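Side-chain contacts in putative pyridoxal phosphate-dependent transferase (Clostridium difficile, PDB 4DQ6), which binds pyridoxal-5'-phosphate and belongs to the class I and II aminotransferase family of fold-type I pyridoxal phosphate-dependent proteins: residues L143-L146 with N150-M153; Y6-I11 with M42-A47; W79-R82 with W86-K89. One frame throughout, in Å; residues are numbered along the deposited sequence. Where two conformers were deposited one is given.

The three contacts illustrate how a fold-type I subunit is tied together at its periphery, each lying about 20 Å from the centre of the chain. Along the sequence they follow in series: interaction 2, then interaction 3, then interaction 1. None touches another; even the nearest atoms of interactions 2 and 3 are about 10 Å apart. Interaction 3 joins the end of helix 70-84 to the path toward edge strand 93-96 of the seven-stranded sheet. Interaction 1 is a hairpin beyond strand 137-140, at that sheet's opposite edge. Interaction 2 fastens the N-terminal segment near helix 289-313 and the second subunit. Separate outlying parts of the subunit are thus secured independently: a chain terminus beside the dimer partner, a helix end and a hairpin.

Interaction 1. Residues L143-L146 with N150-M153; sequences LQKL and NYIM
Gln144 O is gripped twice from the opposite strand: Ile152 N donates a hydrogen bond of 3.0 Å to it in the carbonyl plane, and Tyr151 CA sends a CA-H...O contact of 3.4 Å to the same oxygen. The motif is a short antiparallel beta hairpin. Gln144 and Ile152 form its hydrogen-bonded pair, completed by the return bond from Gln144 N to Ile152 O, while Lys145 and Tyr151 are the non-hydrogen-bonded pair. Toward the turn, Leu146 N meets Asn150 O at 2.8 Å, almost straight on to the carbonyl (C=O...N angle 174°), and closes the loop between the strands.

The two faces of the hairpin differ in character. On one, the extended chain of Lys145 slants across the Tyr151 ring; its CB lies 3.8 Å from Tyr151 CE2, and its CG sits above the ring near the rim. Both polar ends then reach beyond the hairpin, Lys145 NZ to Tyr367 and Tyr151 OH to Trp329, so this face is tied to the four-stranded sheet containing strands 327-331 and 367-371. On the other face, Ile152 lies alongside Gln144, both pointing the same way. With chi1 at 67°, Ile152 CG1 stands between its backbone N and carbonyl carbon, which carries CD1 to within 3.8 Å of Gln144 OE1. Leu146 meets the same isoleucine at roughly a right angle.

Leu143 and Met153 form the buried base, where Gln120 touches both side chains and Leu189 of helix 183-195 packs on Met153. Here Leu143 CB lies 3.5 Å from Ile152 O, and CD2 of the same leucine approaches Met153 CA at 4.1 Å.

Interaction 2. Residues Y6-I11 with M42-A47; sequences YNFNEI and MDFKAA
Phe8 turns the edge of its ring onto the face of Phe44, a T-shaped pair with centroids 5.0 Å apart and planes at 71°. Its CD1 stands over the middle of the Phe44 ring, 3.8 Å from Phe44 CG, while Met42 SD lies in plane at the edge of that same ring. The Phe8 backbone joins in: Phe8 O comes within 3.4 Å of Phe44 CE1. For Phe44, a chi1 of -64° directs the ring toward segment 6-11, and a chi2 of -47° turns its face to Phe8. Trp291 and Tyr298 of helix 289-313 also meet the Phe8 ring, so the phenylalanine is wedged among aromatic neighbours.

The segment 6-11 bends through a type I beta turn from Asn7 to Glu10, closed by a bond from Glu10 N to Asn7 O. From the last residue of this turn, the extended Glu10 side chain crosses obliquely to Lys45, also extended, and Glu10 OE1 makes a weak salt bridge of 3.4 Å with Lys45 NZ. The ammonium has a stronger partner in Glu61 of the second subunit.

The contact thus pins the N-terminal segment to the loop leading into helix 48-58. A buried aromatic pair carries its apolar part, whereas the lysine, which pairs with a carboxylate of each subunit, probably couples this segment electrostatically to the dimer interface.

Interaction 3. Residues W79-R82 with W86-K89; sequences WLYR and WKIK
Lys87 reaches Tyr81 by folding back on itself: after a trans first torsion its chain bends at chi2 (72°) and chi3 (61°), and the ammonium end is swung over one face of the tyrosine ring. Lys87 NZ lies 4.1 Å from the centroid of the Tyr81 ring and only 15° off its normal, a cation-pi contact. The methylene before it adds a CH-pi contact, with Lys87 CE 3.6 Å from Tyr81 CD1.

Behind this outer pair, Leu80 points toward segment 86-89 with CD1 as its working tip. That methyl touches Ile88 CD1 at 3.6 Å and Trp86 CZ3 at 3.9 Å, approaching the indole obliquely. Leu80 and Trp86 run side by side in the same direction, while Ile88 CG2 lies over the centre of the Trp86 ring, 3.4 Å from its plane, so one face of the indole is covered by this methyl. Thr232 and Met234 of strand 230-234 and Val251 of strand 248-251 also touch the tryptophan, and Leu80 rests on Met234 and Tyr249.

The backbone supplies the remaining link. Trp86 N donates to Leu80 O at 3.2 Å, coming from above the carbonyl plane instead of along a lone pair. This bond reaches back six residues and holds the loop 86-89 against the last part of helix 70-84 on its way to strand 93-96, an alpha-to-beta connection that packs the helix end against the large sheet of the fold-type I architecture.

Interaction 1. Residues L143-L146 with N150-M153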
ATOM      1  N   LEU A 143      14.534  22.580  17.571  1.00 17.70           N
ATOM      2  CA  LEU A 143      14.120  22.660  18.981  1.00 17.08           C
ATOM      3  C   LEU A 143      15.241  23.302  19.807  1.00 18.27           C
ATOM      4  O   LEU A 143      16.417  23.225  19.464  1.00 18.28           O
ATOM      5  CB  LEU A 143      13.758  21.290  19.536  1.00 16.17           C
ATOM      6  CG  LEU A 143      12.622  20.556  18.843  1.00 15.69           C
ATOM      7  CD1 LEU A 143      12.499  19.186  19.499  1.00 15.94           C
ATOM      8  CD2 LEU A 143      11.307  21.270  18.921  1.00 15.67           C
ATOM      9  N   GLN A 144      14.865  23.979  20.891  1.00 18.65           N
ATOM     10  CA  GLN A 144      15.839  24.563  21.833  1.00 19.21           C
ATOM     11  C   GLN A 144      16.081  23.509  22.921  1.00 18.52           C
ATOM     12  O   GLN A 144      15.124  23.088  23.605  1.00 16.61           O
ATOM     13  CB  GLN A 144      15.325  25.891  22.434  1.00 22.64           C
ATOM     14  CG  GLN A 144      16.198  26.534  23.514  1.00 24.91           C
ATOM     15  CD  GLN A 144      15.650  27.923  23.950  1.00 29.74           C
ATOM     16  OE1 GLN A 144      14.519  28.300  23.630  1.00 32.75           O
ATOM     17  NE2 GLN A 144      16.479  28.695  24.661  1.00 36.00           N
ATOM     18  N   LYS A 145      17.332  23.102  23.092  1.00 18.50           N
ATOM     19  CA  LYS A 145      17.737  22.315  24.242  1.00 18.44           C
ATOM     20  C   LYS A 145      18.088  23.281  25.357  1.00 17.42           C
ATOM     21  O   LYS A 145      19.030  24.078  25.207  1.00 18.77           O
ATOM     22  CB  LYS A 145      18.904  21.393  23.972  1.00 20.65           C
ATOM     23  CG  LYS A 145      19.103  20.437  25.138  1.00 23.68           C
ATOM     24  CD  LYS A 145      20.262  19.509  24.850  1.00 26.91           C
ATOM     25  CE  LYS A 145      20.453  18.522  25.961  1.00 28.93           C
ATOM     26  NZ  LYS A 145      21.679  17.727  25.651  1.00 35.18           N
ATOM     27  N   LEU A 146      17.324  23.273  26.431  1.00 16.62           N
ATOM     28  CA  LEU A 146      17.519  24.180  27.551  1.00 17.85           C
ATOM     29  C   LEU A 146      18.706  23.719  28.387  1.00 19.46           C
ATOM     30  O   LEU A 146      19.154  22.604  28.271  1.00 18.73           O
ATOM     31  CB  LEU A 146      16.249  24.213  28.417  1.00 17.20           C
ATOM     32  CG  LEU A 146      14.988  24.738  27.786  1.00 16.67           C
ATOM     33  CD1 LEU A 146      13.803  24.514  28.727  1.00 18.95           C
ATOM     34  CD2 LEU A 146      15.190  26.191  27.339  1.00 18.80           C
ATOM     35  N   ASN A 150      16.231  19.724  28.889  1.00 20.45           N
ATOM     36  CA  ASN A 150      14.904  19.455  28.284  1.00 18.91           C
ATOM     37  C   ASN A 150      14.770  20.154  26.966  1.00 17.44           C
ATOM     38  O   ASN A 150      15.475  21.155  26.766  1.00 18.21           O
ATOM     39  CB  ASN A 150      13.798  19.914  29.207  1.00 18.45           C
ATOM     40  CG  ASN A 150      13.821  19.170  30.545  0.50 19.80           C
ATOM     41  OD1 ASN A 150      14.558  18.181  30.667  0.50 22.52           O
ATOM     42  ND2 ASN A 150      13.173  19.730  31.586  0.50 19.88           N
ATOM     43  N   TYR A 151      13.901  19.659  26.082  1.00 15.40           N
ATOM     44  CA  TYR A 151      13.645  20.332  24.822  1.00 15.01           C
ATOM     45  C   TYR A 151      12.336  21.112  24.847  1.00 14.71           C
ATOM     46  O   TYR A 151      11.318  20.668  25.347  1.00 14.73           O
ATOM     47  CB  TYR A 151      13.573  19.354  23.650  1.00 14.44           C
ATOM     48  CG  TYR A 151      14.879  18.699  23.298  1.00 14.90           C
ATOM     49  CD1 TYR A 151      15.312  17.567  23.983  1.00 15.22           C
ATOM     50  CD2 TYR A 151      15.771  19.294  22.372  1.00 15.65           C
ATOM     51  CE1 TYR A 151      16.510  16.958  23.666  1.00 15.29           C
ATOM     52  CE2 TYR A 151      16.981  18.698  22.032  1.00 15.01           C
ATOM     53  CZ  TYR A 151      17.332  17.482  22.710  1.00 15.23           C
ATOM     54  OH  TYR A 151      18.539  16.949  22.346  1.00 16.47           O
ATOM     55  N   ILE A 152      12.352  22.283  24.217  1.00 14.32           N
ATOM     56  CA  ILE A 152      11.153  23.061  23.929  1.00 15.32           C
ATOM     57  C   ILE A 152      11.207  23.561  22.485  1.00 15.16           C
ATOM     58  O   ILE A 152      12.246  23.527  21.836  1.00 16.24           O
ATOM     59  CB  ILE A 152      10.940  24.242  24.945  1.00 15.44           C
ATOM     60  CG1 ILE A 152      12.017  25.322  24.832  1.00 16.87           C
ATOM     61  CG2 ILE A 152      10.688  23.581  26.345  1.00 15.16           C
ATOM     62  CD1 ILE A 152      11.673  26.617  25.589  1.00 17.34           C
ATOM     63  N   MET A 153      10.057  23.957  22.005  1.00 15.32           N
ATOM     64  CA  MET A 153      10.022  24.744  20.735  1.00 17.40           C
ATOM     65  C   MET A 153      10.726  26.089  20.816  1.00 18.83           C
ATOM     66  O   MET A 153      10.680  26.801  21.846  1.00 18.51           O
ATOM     67  CB  MET A 153       8.589  24.896  20.299  1.00 17.90           C
ATOM     68  CG  MET A 153       7.826  23.571  20.177  1.00 17.30           C
ATOM     69  SD  MET A 153       6.253  23.843  19.331  1.00 17.68           S
ATOM     70  CE  MET A 153       5.573  22.188  19.388  1.00 18.51           C
TER
HETATM   71  O   HOH W   1      11.278  28.897  22.993  1.00 24.09           O

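Interaction 2. Residues Y6-I11 with M42-A47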
ATOM      1  N   TYR A   6       0.368 -10.098  29.993  1.00 31.08           N
ATOM      2  CA  TYR A   6       0.536 -10.641  28.658  1.00 29.06           C
ATOM      3  C   TYR A   6       1.942 -11.225  28.368  1.00 28.83           C
ATOM      4  O   TYR A   6       2.335 -11.346  27.180  1.00 30.58           O
ATOM      5  CB  TYR A   6       0.242  -9.531  27.663  1.00 24.29           C
ATOM      6  CG  TYR A   6      -1.191  -9.056  27.742  1.00 23.13           C
ATOM      7  CD1 TYR A   6      -2.189  -9.718  27.061  1.00 22.41           C
ATOM      8  CD2 TYR A   6      -1.538  -7.943  28.522  1.00 23.67           C
ATOM      9  CE1 TYR A   6      -3.488  -9.277  27.136  1.00 23.01           C
ATOM     10  CE2 TYR A   6      -2.838  -7.495  28.604  1.00 23.66           C
ATOM     11  CZ  TYR A   6      -3.804  -8.168  27.890  1.00 22.86           C
ATOM     12  OH  TYR A   6      -5.110  -7.732  28.006  1.00 26.65           O
ATOM     13  N   ASN A   7       2.697 -11.492  29.429  1.00 29.82           N
ATOM     14  CA  ASN A   7       4.026 -12.123  29.341  1.00 29.32           C
ATOM     15  C   ASN A   7       4.988 -11.339  28.416  1.00 25.22           C
ATOM     16  O   ASN A   7       5.545 -11.871  27.464  1.00 23.26           O
ATOM     17  CB  ASN A   7       3.908 -13.553  28.832  1.00 33.29           C
ATOM     18  CG  ASN A   7       5.136 -14.400  29.165  1.00 36.66           C
ATOM     19  OD1 ASN A   7       6.067 -13.928  29.832  1.00 38.36           O
ATOM     20  ND2 ASN A   7       5.160 -15.629  28.651  1.00 38.37           N
ATOM     21  N   PHE A   8       5.152 -10.062  28.686  1.00 22.66           N
ATOM     22  CA  PHE A   8       6.095  -9.260  27.892  1.00 20.06           C
ATOM     23  C   PHE A   8       7.532  -9.696  28.136  1.00 20.30           C
ATOM     24  O   PHE A   8       8.381  -9.410  27.328  1.00 17.66           O
ATOM     25  CB  PHE A   8       5.971  -7.759  28.234  1.00 18.48           C
ATOM     26  CG  PHE A   8       4.629  -7.119  27.803  1.00 18.82           C
ATOM     27  CD1 PHE A   8       4.386  -6.816  26.469  1.00 17.92           C
ATOM     28  CD2 PHE A   8       3.647  -6.849  28.733  1.00 18.32           C
ATOM     29  CE1 PHE A   8       3.189  -6.246  26.092  1.00 17.82           C
ATOM     30  CE2 PHE A   8       2.434  -6.293  28.367  1.00 17.80           C
ATOM     31  CZ  PHE A   8       2.221  -5.969  27.058  1.00 17.42           C
ATOM     32  N   ASN A   9       7.779 -10.492  29.184  1.00 22.31           N
ATOM     33  CA  ASN A   9       9.142 -10.976  29.486  1.00 24.77           C
ATOM     34  C   ASN A   9       9.598 -12.070  28.481  1.00 25.77           C
ATOM     35  O   ASN A   9      10.803 -12.345  28.312  1.00 26.75           O
ATOM     36  CB  ASN A   9       9.232 -11.543  30.932  1.00 26.38           C
ATOM     37  CG  ASN A   9       9.245 -10.475  32.027  1.00 27.53           C
ATOM     38  OD1 ASN A   9       9.764  -9.359  31.862  1.00 29.51           O
ATOM     39  ND2 ASN A   9       8.796 -10.877  33.243  1.00 30.14           N
ATOM     40  N   GLU A  10       8.646 -12.717  27.822  1.00 24.92           N
ATOM     41  CA  GLU A  10       8.955 -13.839  26.948  1.00 27.73           C
ATOM     42  C   GLU A  10       9.972 -13.462  25.870  1.00 27.93           C
ATOM     43  O   GLU A  10       9.772 -12.516  25.183  1.00 25.32           O
ATOM     44  CB  GLU A  10       7.654 -14.348  26.264  1.00 29.30           C
ATOM     45  CG  GLU A  10       7.881 -15.519  25.293  1.00 33.88           C
ATOM     46  CD  GLU A  10       6.595 -16.125  24.705  1.00 37.75           C
ATOM     47  OE1 GLU A  10       5.539 -15.462  24.658  1.00 35.86           O
ATOM     48  OE2 GLU A  10       6.658 -17.297  24.270  1.00 39.86           O
ATOM     49  N   ILE A  11      11.034 -14.242  25.657  1.00 29.82           N
ATOM     50  CA  ILE A  11      11.835 -14.017  24.415  1.00 35.03           C
ATOM     51  C   ILE A  11      11.068 -14.442  23.124  1.00 33.72           C
ATOM     52  O   ILE A  11      10.543 -15.516  23.071  1.00 36.07           O
ATOM     53  CB  ILE A  11      13.218 -14.730  24.487  1.00 37.52           C
ATOM     54  CG1 ILE A  11      13.075 -16.218  24.837  1.00 40.10           C
ATOM     55  CG2 ILE A  11      14.079 -14.045  25.542  1.00 40.98           C
ATOM     56  CD1 ILE A  11      14.245 -17.110  24.411  1.00 45.73           C
ATOM     57  N   MET A  42       8.250  -3.309  17.764  1.00 14.35           N
ATOM     58  CA  MET A  42       8.486  -3.882  19.062  1.00 14.94           C
ATOM     59  C   MET A  42       8.872  -5.336  18.960  1.00 15.82           C
ATOM     60  O   MET A  42       8.404  -6.056  18.055  1.00 17.44           O
ATOM     61  CB  MET A  42       7.206  -3.803  19.910  1.00 14.61           C
ATOM     62  CG  MET A  42       6.437  -2.479  19.938  1.00 14.81           C
ATOM     63  SD  MET A  42       5.023  -2.785  21.105  1.00 14.68           S
ATOM     64  CE  MET A  42       4.169  -1.198  20.884  1.00 15.27           C
ATOM     65  N   ASP A  43       9.648  -5.829  19.913  1.00 16.27           N
ATOM     66  CA  ASP A  43       9.908  -7.281  20.014  1.00 17.83           C
ATOM     67  C   ASP A  43       8.945  -7.928  20.996  1.00 18.94           C
ATOM     68  O   ASP A  43       9.321  -8.732  21.918  1.00 22.01           O
ATOM     69  CB  ASP A  43      11.332  -7.548  20.428  1.00 18.88           C
ATOM     70  CG  ASP A  43      12.321  -7.222  19.325  0.50 19.91           C
ATOM     71  OD1 ASP A  43      12.372  -7.965  18.320  0.50 20.91           O
ATOM     72  OD2 ASP A  43      13.062  -6.231  19.458  0.50 19.38           O
ATOM     73  N   PHE A  44       7.695  -7.599  20.769  1.00 17.77           N
ATOM     74  CA  PHE A  44       6.589  -8.171  21.488  1.00 18.18           C
ATOM     75  C   PHE A  44       5.543  -8.739  20.532  1.00 17.75           C
ATOM     76  O   PHE A  44       5.341  -8.263  19.481  1.00 18.10           O
ATOM     77  CB  PHE A  44       5.881  -7.153  22.336  1.00 17.03           C
ATOM     78  CG  PHE A  44       6.694  -6.577  23.432  1.00 17.11           C
ATOM     79  CD1 PHE A  44       7.466  -7.347  24.290  1.00 17.37           C
ATOM     80  CD2 PHE A  44       6.627  -5.235  23.640  1.00 15.44           C
ATOM     81  CE1 PHE A  44       8.225  -6.729  25.286  1.00 17.11           C
ATOM     82  CE2 PHE A  44       7.325  -4.604  24.650  1.00 16.46           C
ATOM     83  CZ  PHE A  44       8.162  -5.372  25.465  1.00 16.74           C
ATOM     84  N   LYS A  45       4.862  -9.799  20.925  1.00 18.83           N
ATOM     85  CA  LYS A  45       3.708 -10.296  20.190  1.00 20.15           C
ATOM     86  C   LYS A  45       2.599  -9.287  20.133  1.00 19.80           C
ATOM     87  O   LYS A  45       2.445  -8.476  21.049  1.00 20.37           O
ATOM     88  CB  LYS A  45       3.175 -11.561  20.846  1.00 23.39           C
ATOM     89  CG  LYS A  45       4.108 -12.733  20.659  1.00 24.35           C
ATOM     90  CD  LYS A  45       3.506 -13.968  21.248  1.00 28.53           C
ATOM     91  CE  LYS A  45       4.449 -15.116  21.005  1.00 31.49           C
ATOM     92  NZ  LYS A  45       3.890 -16.247  21.773  1.00 34.48           N
ATOM     93  N   ALA A  46       1.813  -9.295  19.080  1.00 18.70           N
ATOM     94  CA  ALA A  46       0.653  -8.420  19.007  1.00 18.29           C
ATOM     95  C   ALA A  46      -0.336  -8.827  20.051  1.00 18.50           C
ATOM     96  O   ALA A  46      -0.305  -9.982  20.498  1.00 18.28           O
ATOM     97  CB  ALA A  46      -0.027  -8.522  17.615  1.00 18.73           C
ATOM     98  N   ALA A  47      -1.243  -7.970  20.419  1.00 16.97           N
ATOM     99  CA  ALA A  47      -2.288  -8.275  21.353  1.00 17.74           C
ATOM    100  C   ALA A  47      -3.100  -9.497  20.943  1.00 18.34           C
ATOM    101  O   ALA A  47      -3.336  -9.737  19.767  1.00 17.82           O
ATOM    102  CB  ALA A  47      -3.225  -7.106  21.517  1.00 16.75           C
TER

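Interaction 3. Residues W79-R82 with W86-K89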
ATOM      1  N   TRP A  79     -12.249   5.465  19.392  1.00 16.25           N
ATOM      2  CA  TRP A  79     -10.914   5.609  20.038  1.00 15.63           C
ATOM      3  C   TRP A  79     -10.517   7.025  20.315  1.00 15.77           C
ATOM      4  O   TRP A  79     -10.109   7.394  21.402  1.00 16.00           O
ATOM      5  CB  TRP A  79      -9.879   4.973  19.126  1.00 14.78           C
ATOM      6  CG  TRP A  79      -8.528   4.867  19.758  1.00 14.68           C
ATOM      7  CD1 TRP A  79      -7.395   5.631  19.493  1.00 14.53           C
ATOM      8  CD2 TRP A  79      -8.069   3.818  20.671  1.00 14.67           C
ATOM      9  NE1 TRP A  79      -6.337   5.187  20.229  1.00 14.39           N
ATOM     10  CE2 TRP A  79      -6.680   4.070  20.936  1.00 15.11           C
ATOM     11  CE3 TRP A  79      -8.688   2.737  21.315  1.00 15.33           C
ATOM     12  CZ2 TRP A  79      -5.932   3.260  21.805  1.00 15.36           C
ATOM     13  CZ3 TRP A  79      -7.925   1.913  22.125  1.00 16.65           C
ATOM     14  CH2 TRP A  79      -6.579   2.200  22.394  1.00 15.80           C
ATOM     15  N   LEU A  80     -10.623   7.888  19.313  1.00 16.28           N
ATOM     16  CA  LEU A  80     -10.154   9.232  19.500  1.00 16.90           C
ATOM     17  C   LEU A  80     -10.984   9.957  20.575  1.00 16.83           C
ATOM     18  O   LEU A  80     -10.441  10.782  21.320  1.00 16.58           O
ATOM     19  CB  LEU A  80     -10.225  10.005  18.182  1.00 17.01           C
ATOM     20  CG  LEU A  80      -9.299   9.551  17.056  1.00 19.18           C
ATOM     21  CD1 LEU A  80      -9.376  10.435  15.787  1.00 17.85           C
ATOM     22  CD2 LEU A  80      -7.902   9.309  17.487  1.00 21.49           C
ATOM     23  N   TYR A  81     -12.285   9.704  20.631  1.00 17.23           N
ATOM     24  CA  TYR A  81     -13.040  10.268  21.730  1.00 18.62           C
ATOM     25  C   TYR A  81     -12.700   9.679  23.106  1.00 18.04           C
ATOM     26  O   TYR A  81     -12.459  10.423  24.036  1.00 18.81           O
ATOM     27  CB  TYR A  81     -14.564  10.222  21.500  1.00 20.01           C
ATOM     28  CG  TYR A  81     -15.251  11.007  22.582  1.00 21.83           C
ATOM     29  CD1 TYR A  81     -15.206  12.382  22.589  1.00 22.67           C
ATOM     30  CD2 TYR A  81     -15.865  10.370  23.632  1.00 23.71           C
ATOM     31  CE1 TYR A  81     -15.787  13.108  23.602  1.00 24.66           C
ATOM     32  CE2 TYR A  81     -16.451  11.086  24.646  1.00 25.43           C
ATOM     33  CZ  TYR A  81     -16.408  12.449  24.622  1.00 24.99           C
ATOM     34  OH  TYR A  81     -16.979  13.149  25.646  1.00 26.23           O
ATOM     35  N   ARG A  82     -12.632   8.355  23.200  1.00 18.85           N
ATOM     36  CA  ARG A  82     -12.408   7.678  24.488  1.00 20.66           C
ATOM     37  C   ARG A  82     -11.063   8.037  25.070  1.00 19.41           C
ATOM     38  O   ARG A  82     -10.922   8.269  26.252  1.00 19.38           O
ATOM     39  CB  ARG A  82     -12.268   6.164  24.311  1.00 23.10           C
ATOM     40  CG  ARG A  82     -13.405   5.387  23.718  1.00 26.40           C
ATOM     41  CD  ARG A  82     -13.538   4.078  24.470  1.00 26.68           C
ATOM     42  NE  ARG A  82     -12.528   3.041  24.240  1.00 24.34           N
ATOM     43  CZ  ARG A  82     -12.277   2.451  23.077  1.00 26.86           C
ATOM     44  NH1 ARG A  82     -12.879   2.846  21.976  1.00 27.95           N
ATOM     45  NH2 ARG A  82     -11.396   1.485  23.013  1.00 26.98           N
ATOM     46  N   TRP A  86     -11.347  13.804  21.870  1.00 18.61           N
ATOM     47  CA  TRP A  86     -11.408  14.523  20.615  1.00 18.54           C
ATOM     48  C   TRP A  86     -12.531  13.914  19.803  1.00 19.96           C
ATOM     49  O   TRP A  86     -12.445  12.734  19.397  1.00 19.45           O
ATOM     50  CB  TRP A  86     -10.080  14.383  19.904  1.00 18.58           C
ATOM     51  CG  TRP A  86     -10.022  15.135  18.626  1.00 18.37           C
ATOM     52  CD1 TRP A  86     -10.730  16.257  18.272  1.00 19.24           C
ATOM     53  CD2 TRP A  86      -9.159  14.842  17.512  1.00 17.97           C
ATOM     54  NE1 TRP A  86     -10.389  16.663  16.999  1.00 19.55           N
ATOM     55  CE2 TRP A  86      -9.413  15.857  16.516  1.00 18.42           C
ATOM     56  CE3 TRP A  86      -8.205  13.866  17.264  1.00 17.56           C
ATOM     57  CZ2 TRP A  86      -8.795  15.819  15.285  1.00 18.71           C
ATOM     58  CZ3 TRP A  86      -7.581  13.858  16.013  1.00 17.15           C
ATOM     59  CH2 TRP A  86      -7.848  14.836  15.093  1.00 17.05           C
ATOM     60  N   LYS A  87     -13.588  14.680  19.604  1.00 19.78           N
ATOM     61  CA  LYS A  87     -14.703  14.226  18.796  1.00 22.44           C
ATOM     62  C   LYS A  87     -14.467  14.601  17.347  1.00 22.89           C
ATOM     63  O   LYS A  87     -14.371  15.785  17.006  1.00 24.23           O
ATOM     64  CB  LYS A  87     -16.041  14.837  19.239  1.00 26.34           C
ATOM     65  CG  LYS A  87     -17.265  14.304  18.435  1.00 28.08           C
ATOM     66  CD  LYS A  87     -17.621  12.833  18.781  1.00 31.98           C
ATOM     67  CE  LYS A  87     -18.008  12.659  20.267  1.00 35.07           C
ATOM     68  NZ  LYS A  87     -18.735  11.436  20.750  1.00 36.60           N
ATOM     69  N   ILE A  88     -14.348  13.583  16.504  1.00 20.46           N
ATOM     70  CA  ILE A  88     -14.239  13.762  15.055  1.00 20.03           C
ATOM     71  C   ILE A  88     -15.460  13.172  14.357  1.00 19.99           C
ATOM     72  O   ILE A  88     -16.308  12.504  14.992  1.00 21.13           O
ATOM     73  CB  ILE A  88     -12.957  13.118  14.475  1.00 17.48           C
ATOM     74  CG1 ILE A  88     -12.946  11.568  14.573  1.00 17.61           C
ATOM     75  CG2 ILE A  88     -11.714  13.680  15.179  1.00 18.17           C
ATOM     76  CD1 ILE A  88     -12.065  10.880  13.480  1.00 17.53           C
ATOM     77  N   LYS A  89     -15.580  13.466  13.059  1.00 19.91           N
ATOM     78  CA  LYS A  89     -16.607  12.840  12.236  1.00 21.28           C
ATOM     79  C   LYS A  89     -15.931  11.785  11.371  1.00 19.46           C
ATOM     80  O   LYS A  89     -14.846  12.013  10.865  1.00 18.54           O
ATOM     81  CB  LYS A  89     -17.280  13.866  11.358  1.00 23.84           C
ATOM     82  CG  LYS A  89     -18.087  14.880  12.185  1.00 27.21           C
ATOM     83  CD  LYS A  89     -18.714  15.936  11.282  1.00 30.80           C
ATOM     84  CE  LYS A  89     -19.339  17.076  12.076  1.00 34.96           C
ATOM     85  NZ  LYS A  89     -20.566  16.682  12.817  1.00 40.37           N
TER